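Local coordinates for protein Ral guanine nucleotide dissociation stimulator-like 2 (Mus musculus, PDB 4JGW) that probably acts as a guanine nucleotide exchange factor and associates with the GTP-bound forms of Rap1A and H-Ras in vitro, at residues 215-227 with 426-438. Numbering follows the deposited sequence.
Sequences AELFLNLIPSQCL and LSELLRLQKECRG
F218, L219 and P223 meet the helix 426-436 where the chain leaves helix 215-219 and turns into the 3-10 segment 223-226; the axes of the two helical pieces approach to 9.7 Å at 138° between their N-to-C directions, and the CA pairs A215–C436, L219–Q433 and P223–L426 run in opposite order. The F218 ring is a knob among L429, L432, Q433 and C436. Its CG stands anti to the backbone N, which carries the ring to the partner helix. Q433 CG lies over one face of the F218 ring, 4.0 Å from the centroid, a CH-pi contact, whereas C436 SG meets the edge of that ring, 5.2 Å from its centroid. Beyond CG the extended Q433 chain brings its amide to the turn. Q433 NE2 gives F218 O a nearly straight bond (2.9 Å, 171°) in that carbonyl's plane. A more bent bond runs from Q433 NE2 to L221 O (2.9 Å, 144°). Both acceptors lie close to the Q433 amide plane, so two main-chain carbonyls at the helix exit share one side-chain nitrogen and fix the amide's rotation. Aliphatic contacts continue along the interface: L219 CD2 packs on R437 CG at 3.7 Å and over one face of its guanidinium, and P223 CB meets L426 CD2 at 4.0 Å. C226 SG touches L429 CD2 at 3.9 Å. This buried, roughly antiparallel contact joins helices 203-219 and 416-436 of the CDC25-homology (Ras-GEF) domain; helix 244-264 packs against L217 and L221, and F394 of helix 392-404 covers L429 and L432.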
loop_
_atom_site.group_PDB
_atom_site.type_symbol
_atom_site.label_atom_id
_atom_site.label_comp_id
_atom_site.label_asym_id
_atom_site.label_seq_id
_atom_site.Cartn_x
_atom_site.Cartn_y
_atom_site.Cartn_z
ATOM N N ALA A 215 1.653 7.555 -9.982
ATOM C CA ALA A 215 0.996 8.270 -8.884
ATOM C C ALA A 215 -0.475 7.903 -8.738
ATOM O O ALA A 215 -0.927 7.595 -7.634
ATOM C CB ALA A 215 1.158 9.785 -9.039
ATOM N N GLU A 216 -1.218 7.925 -9.847
ATOM C CA GLU A 216 -2.652 7.631 -9.799
ATOM C C GLU A 216 -2.941 6.183 -9.400
ATOM O O GLU A 216 -3.938 5.913 -8.730
ATOM C CB GLU A 216 -3.382 8.038 -11.093
ATOM C CG GLU A 216 -3.029 7.251 -12.348
ATOM C CD GLU A 216 -3.902 7.614 -13.552
ATOM O OE1 GLU A 216 -4.860 8.408 -13.397
ATOM O OE2 GLU A 216 -3.626 7.100 -14.659
ATOM N N LEU A 217 -2.056 5.267 -9.797
ATOM C CA LEU A 217 -2.134 3.875 -9.352
ATOM C C LEU A 217 -1.838 3.751 -7.858
ATOM O O LEU A 217 -2.503 2.993 -7.150
ATOM C CB LEU A 217 -1.183 2.982 -10.156
ATOM C CG LEU A 217 -1.581 2.663 -11.601
ATOM C CD1 LEU A 217 -0.403 2.079 -12.343
ATOM C CD2 LEU A 217 -2.781 1.722 -11.674
ATOM N N PHE A 218 -0.847 4.501 -7.384
ATOM C CA PHE A 218 -0.497 4.492 -5.968
ATOM C C PHE A 218 -1.599 5.122 -5.114
ATOM O O PHE A 218 -1.818 4.705 -3.975
ATOM C CB PHE A 218 0.854 5.175 -5.723
ATOM C CG PHE A 218 1.238 5.255 -4.266
ATOM C CD1 PHE A 218 1.385 4.098 -3.503
ATOM C CD2 PHE A 218 1.447 6.488 -3.660
ATOM C CE1 PHE A 218 1.730 4.172 -2.159
ATOM C CE2 PHE A 218 1.797 6.571 -2.317
ATOM C CZ PHE A 218 1.935 5.411 -1.564
ATOM N N LEU A 219 -2.292 6.114 -5.672
ATOM C CA LEU A 219 -3.433 6.738 -4.997
ATOM C C LEU A 219 -4.658 5.830 -4.966
ATOM O O LEU A 219 -5.458 5.896 -4.029
ATOM C CB LEU A 219 -3.794 8.081 -5.642
ATOM C CG LEU A 219 -2.869 9.264 -5.355
ATOM C CD1 LEU A 219 -3.359 10.520 -6.072
ATOM C CD2 LEU A 219 -2.761 9.509 -3.859
ATOM N N ASN A 220 -4.799 4.992 -5.991
ATOM C CA ASN A 220 -5.892 4.022 -6.066
ATOM C C ASN A 220 -5.594 2.725 -5.304
ATOM O O ASN A 220 -6.429 1.819 -5.253
ATOM C CB ASN A 220 -6.243 3.716 -7.528
ATOM C CG ASN A 220 -6.937 4.878 -8.225
ATOM O OD1 ASN A 220 -7.861 5.486 -7.684
ATOM N ND2 ASN A 220 -6.501 5.182 -9.444
ATOM N N LEU A 221 -4.402 2.643 -4.718
ATOM C CA LEU A 221 -3.991 1.466 -3.957
ATOM C C LEU A 221 -4.791 1.323 -2.666
ATOM O O LEU A 221 -4.888 2.259 -1.871
ATOM C CB LEU A 221 -2.491 1.512 -3.644
ATOM C CG LEU A 221 -1.883 0.337 -2.866
ATOM C CD1 LEU A 221 -1.697 -0.885 -3.762
ATOM C CD2 LEU A 221 -0.562 0.733 -2.244
ATOM N N ILE A 222 -5.372 0.142 -2.483
ATOM C CA ILE A 222 -6.002 -0.227 -1.224
ATOM C C ILE A 222 -4.936 -0.932 -0.378
ATOM O O ILE A 222 -4.550 -2.059 -0.688
ATOM C CB ILE A 222 -7.247 -1.117 -1.451
ATOM C CG1 ILE A 222 -8.241 -0.400 -2.379
ATOM C CG2 ILE A 222 -7.902 -1.474 -0.113
ATOM C CD1 ILE A 222 -9.361 -1.278 -2.913
ATOM N N PRO A 223 -4.439 -0.251 0.675
ATOM C CA PRO A 223 -3.304 -0.735 1.472
ATOM C C PRO A 223 -3.493 -2.129 2.071
ATOM O O PRO A 223 -2.522 -2.875 2.180
ATOM C CB PRO A 223 -3.179 0.317 2.580
ATOM C CG PRO A 223 -3.756 1.557 1.977
ATOM C CD PRO A 223 -4.906 1.067 1.146
ATOM N N SER A 224 -4.726 -2.480 2.437
ATOM C CA SER A 224 -5.022 -3.801 3.001
ATOM C C SER A 224 -4.748 -4.947 2.021
ATOM O O SER A 224 -4.477 -6.076 2.436
ATOM C CB SER A 224 -6.466 -3.871 3.494
ATOM O OG SER A 224 -7.387 -3.711 2.430
ATOM N N GLN A 225 -4.815 -4.652 0.725
ATOM C CA GLN A 225 -4.505 -5.641 -0.309
ATOM C C GLN A 225 -3.010 -5.986 -0.353
ATOM O O GLN A 225 -2.617 -6.978 -0.967
ATOM C CB GLN A 225 -5.016 -5.180 -1.678
ATOM C CG GLN A 225 -6.540 -5.170 -1.799
ATOM C CD GLN A 225 -7.031 -4.626 -3.132
ATOM O OE1 GLN A 225 -6.243 -4.325 -4.028
ATOM N NE2 GLN A 225 -8.346 -4.504 -3.269
ATOM N N CYS A 226 -2.191 -5.169 0.312
ATOM C CA CYS A 226 -0.752 -5.420 0.437
ATOM C C CYS A 226 -0.406 -6.448 1.519
ATOM O O CYS A 226 0.725 -6.937 1.568
ATOM C CB CYS A 226 0.004 -4.119 0.727
ATOM S SG CYS A 226 -0.086 -2.858 -0.553
ATOM N N LEU A 227 -1.371 -6.765 2.382
ATOM C CA LEU A 227 -1.139 -7.654 3.527
ATOM C C LEU A 227 -0.736 -9.066 3.111
ATOM O O LEU A 227 -1.260 -9.609 2.132
ATOM C CB LEU A 227 -2.370 -7.708 4.445
ATOM C CG LEU A 227 -2.817 -6.425 5.161
ATOM C CD1 LEU A 227 -4.160 -6.638 5.845
ATOM C CD2 LEU A 227 -1.776 -5.921 6.155
ATOM N N LEU A 426 0.878 -0.098 7.164
ATOM C CA LEU A 426 -0.216 0.446 6.363
ATOM C C LEU A 426 -0.346 1.961 6.519
ATOM O O LEU A 426 -0.631 2.660 5.543
ATOM C CB LEU A 426 -1.547 -0.241 6.694
ATOM C CG LEU A 426 -1.739 -1.738 6.411
ATOM C CD1 LEU A 426 -3.210 -2.108 6.538
ATOM C CD2 LEU A 426 -1.204 -2.154 5.041
ATOM N N SER A 427 -0.127 2.460 7.736
ATOM C CA SER A 427 -0.211 3.896 8.012
ATOM C C SER A 427 0.916 4.674 7.328
ATOM O O SER A 427 0.734 5.836 6.965
ATOM C CB SER A 427 -0.237 4.177 9.520
ATOM O OG SER A 427 0.995 3.844 10.137
ATOM N N GLU A 428 2.070 4.029 7.159
ATOM C CA GLU A 428 3.176 4.588 6.376
ATOM C C GLU A 428 2.749 4.782 4.925
ATOM O O GLU A 428 3.046 5.806 4.310
ATOM C CB GLU A 428 4.402 3.674 6.423
ATOM C CG GLU A 428 5.095 3.577 7.773
ATOM C CD GLU A 428 6.183 2.508 7.797
ATOM O OE1 GLU A 428 6.879 2.330 6.770
ATOM O OE2 GLU A 428 6.344 1.846 8.847
ATOM N N LEU A 429 2.043 3.788 4.393
ATOM C CA LEU A 429 1.525 3.821 3.031
ATOM C C LEU A 429 0.471 4.926 2.888
ATOM O O LEU A 429 0.447 5.644 1.885
ATOM C CB LEU A 429 0.943 2.449 2.673
ATOM C CG LEU A 429 1.356 1.681 1.406
ATOM C CD1 LEU A 429 2.815 1.889 1.002
ATOM C CD2 LEU A 429 1.073 0.193 1.597
ATOM N N LEU A 430 -0.380 5.068 3.907
ATOM C CA LEU A 430 -1.392 6.130 3.950
ATOM C C LEU A 430 -0.777 7.531 3.952
ATOM O O LEU A 430 -1.274 8.427 3.273
ATOM C CB LEU A 430 -2.310 5.972 5.166
ATOM C CG LEU A 430 -3.376 4.875 5.165
ATOM C CD1 LEU A 430 -3.927 4.687 6.569
ATOM C CD2 LEU A 430 -4.504 5.194 4.186
ATOM N N ARG A 431 0.301 7.711 4.713
ATOM C CA ARG A 431 0.987 9.002 4.769
ATOM C C ARG A 431 1.756 9.300 3.476
ATOM O O ARG A 431 1.960 10.459 3.126
ATOM C CB ARG A 431 1.909 9.092 5.995
ATOM C CG ARG A 431 3.356 8.725 5.729
ATOM C CD ARG A 431 4.255 9.011 6.921
ATOM N NE ARG A 431 5.622 9.314 6.497
ATOM C CZ ARG A 431 6.546 8.405 6.187
ATOM N NH1 ARG A 431 6.272 7.105 6.243
ATOM N NH2 ARG A 431 7.755 8.803 5.814
ATOM N N LEU A 432 2.184 8.252 2.774
ATOM C CA LEU A 432 2.844 8.426 1.485
ATOM C C LEU A 432 1.824 8.751 0.396
ATOM O O LEU A 432 2.148 9.422 -0.585
ATOM C CB LEU A 432 3.680 7.194 1.114
ATOM C CG LEU A 432 4.986 6.995 1.896
ATOM C CD1 LEU A 432 5.496 5.579 1.724
ATOM C CD2 LEU A 432 6.059 8.010 1.498
ATOM N N GLN A 433 0.592 8.281 0.585
ATOM C CA GLN A 433 -0.501 8.582 -0.334
ATOM C C GLN A 433 -0.912 10.054 -0.295
ATOM O O GLN A 433 -1.155 10.650 -1.342
ATOM C CB GLN A 433 -1.707 7.675 -0.078
ATOM C CG GLN A 433 -1.606 6.306 -0.738
ATOM C CD GLN A 433 -2.784 5.403 -0.417
ATOM O OE1 GLN A 433 -3.258 5.357 0.719
ATOM N NE2 GLN A 433 -3.257 4.669 -1.418
ATOM N N LYS A 434 -0.980 10.642 0.901
ATOM C CA LYS A 434 -1.355 12.054 1.022
ATOM C C LYS A 434 -0.251 12.984 0.501
ATOM O O LYS A 434 -0.538 14.068 -0.009
ATOM C CB LYS A 434 -1.800 12.411 2.455
ATOM C CG LYS A 434 -0.883 13.352 3.242
ATOM C CD LYS A 434 0.145 12.587 4.051
ATOM C CE LYS A 434 1.346 13.453 4.384
ATOM N NZ LYS A 434 2.490 12.624 4.856
ATOM N N GLU A 435 1.003 12.548 0.622
ATOM C CA GLU A 435 2.132 13.291 0.072
ATOM C C GLU A 435 2.150 13.186 -1.456
ATOM O O GLU A 435 2.515 14.143 -2.141
ATOM C CB GLU A 435 3.452 12.797 0.663
ATOM C CG GLU A 435 4.571 13.837 0.617
ATOM C CD GLU A 435 5.936 13.268 0.970
ATOM O OE1 GLU A 435 6.014 12.359 1.827
ATOM O OE2 GLU A 435 6.939 13.742 0.392
ATOM N N CYS A 436 1.741 12.027 -1.972
ATOM C CA CYS A 436 1.609 11.790 -3.412
ATOM C C CYS A 436 0.584 12.724 -4.065
ATOM O O CYS A 436 0.733 13.097 -5.232
ATOM C CB CYS A 436 1.231 10.331 -3.680
ATOM S SG CYS A 436 1.127 9.880 -5.428
ATOM N N ARG A 437 -0.444 13.097 -3.304
ATOM C CA ARG A 437 -1.473 14.041 -3.759
ATOM C C ARG A 437 -0.893 15.419 -4.095
ATOM O O ARG A 437 -1.492 16.181 -4.857
ATOM C CB ARG A 437 -2.591 14.171 -2.717
ATOM C CG ARG A 437 -3.390 12.892 -2.511
ATOM C CD ARG A 437 -4.594 13.086 -1.604
ATOM N NE ARG A 437 -5.377 11.853 -1.499
ATOM C CZ ARG A 437 -5.284 10.977 -0.501
ATOM N NH1 ARG A 437 -4.452 11.186 0.512
ATOM N NH2 ARG A 437 -6.037 9.886 -0.508
ATOM N N GLY A 438 0.279 15.715 -3.532
ATOM C CA GLY A 438 0.993 16.971 -3.771
ATOM C C GLY A 438 1.497 17.201 -5.190
ATOM O O GLY A 438 1.808 18.337 -5.556
#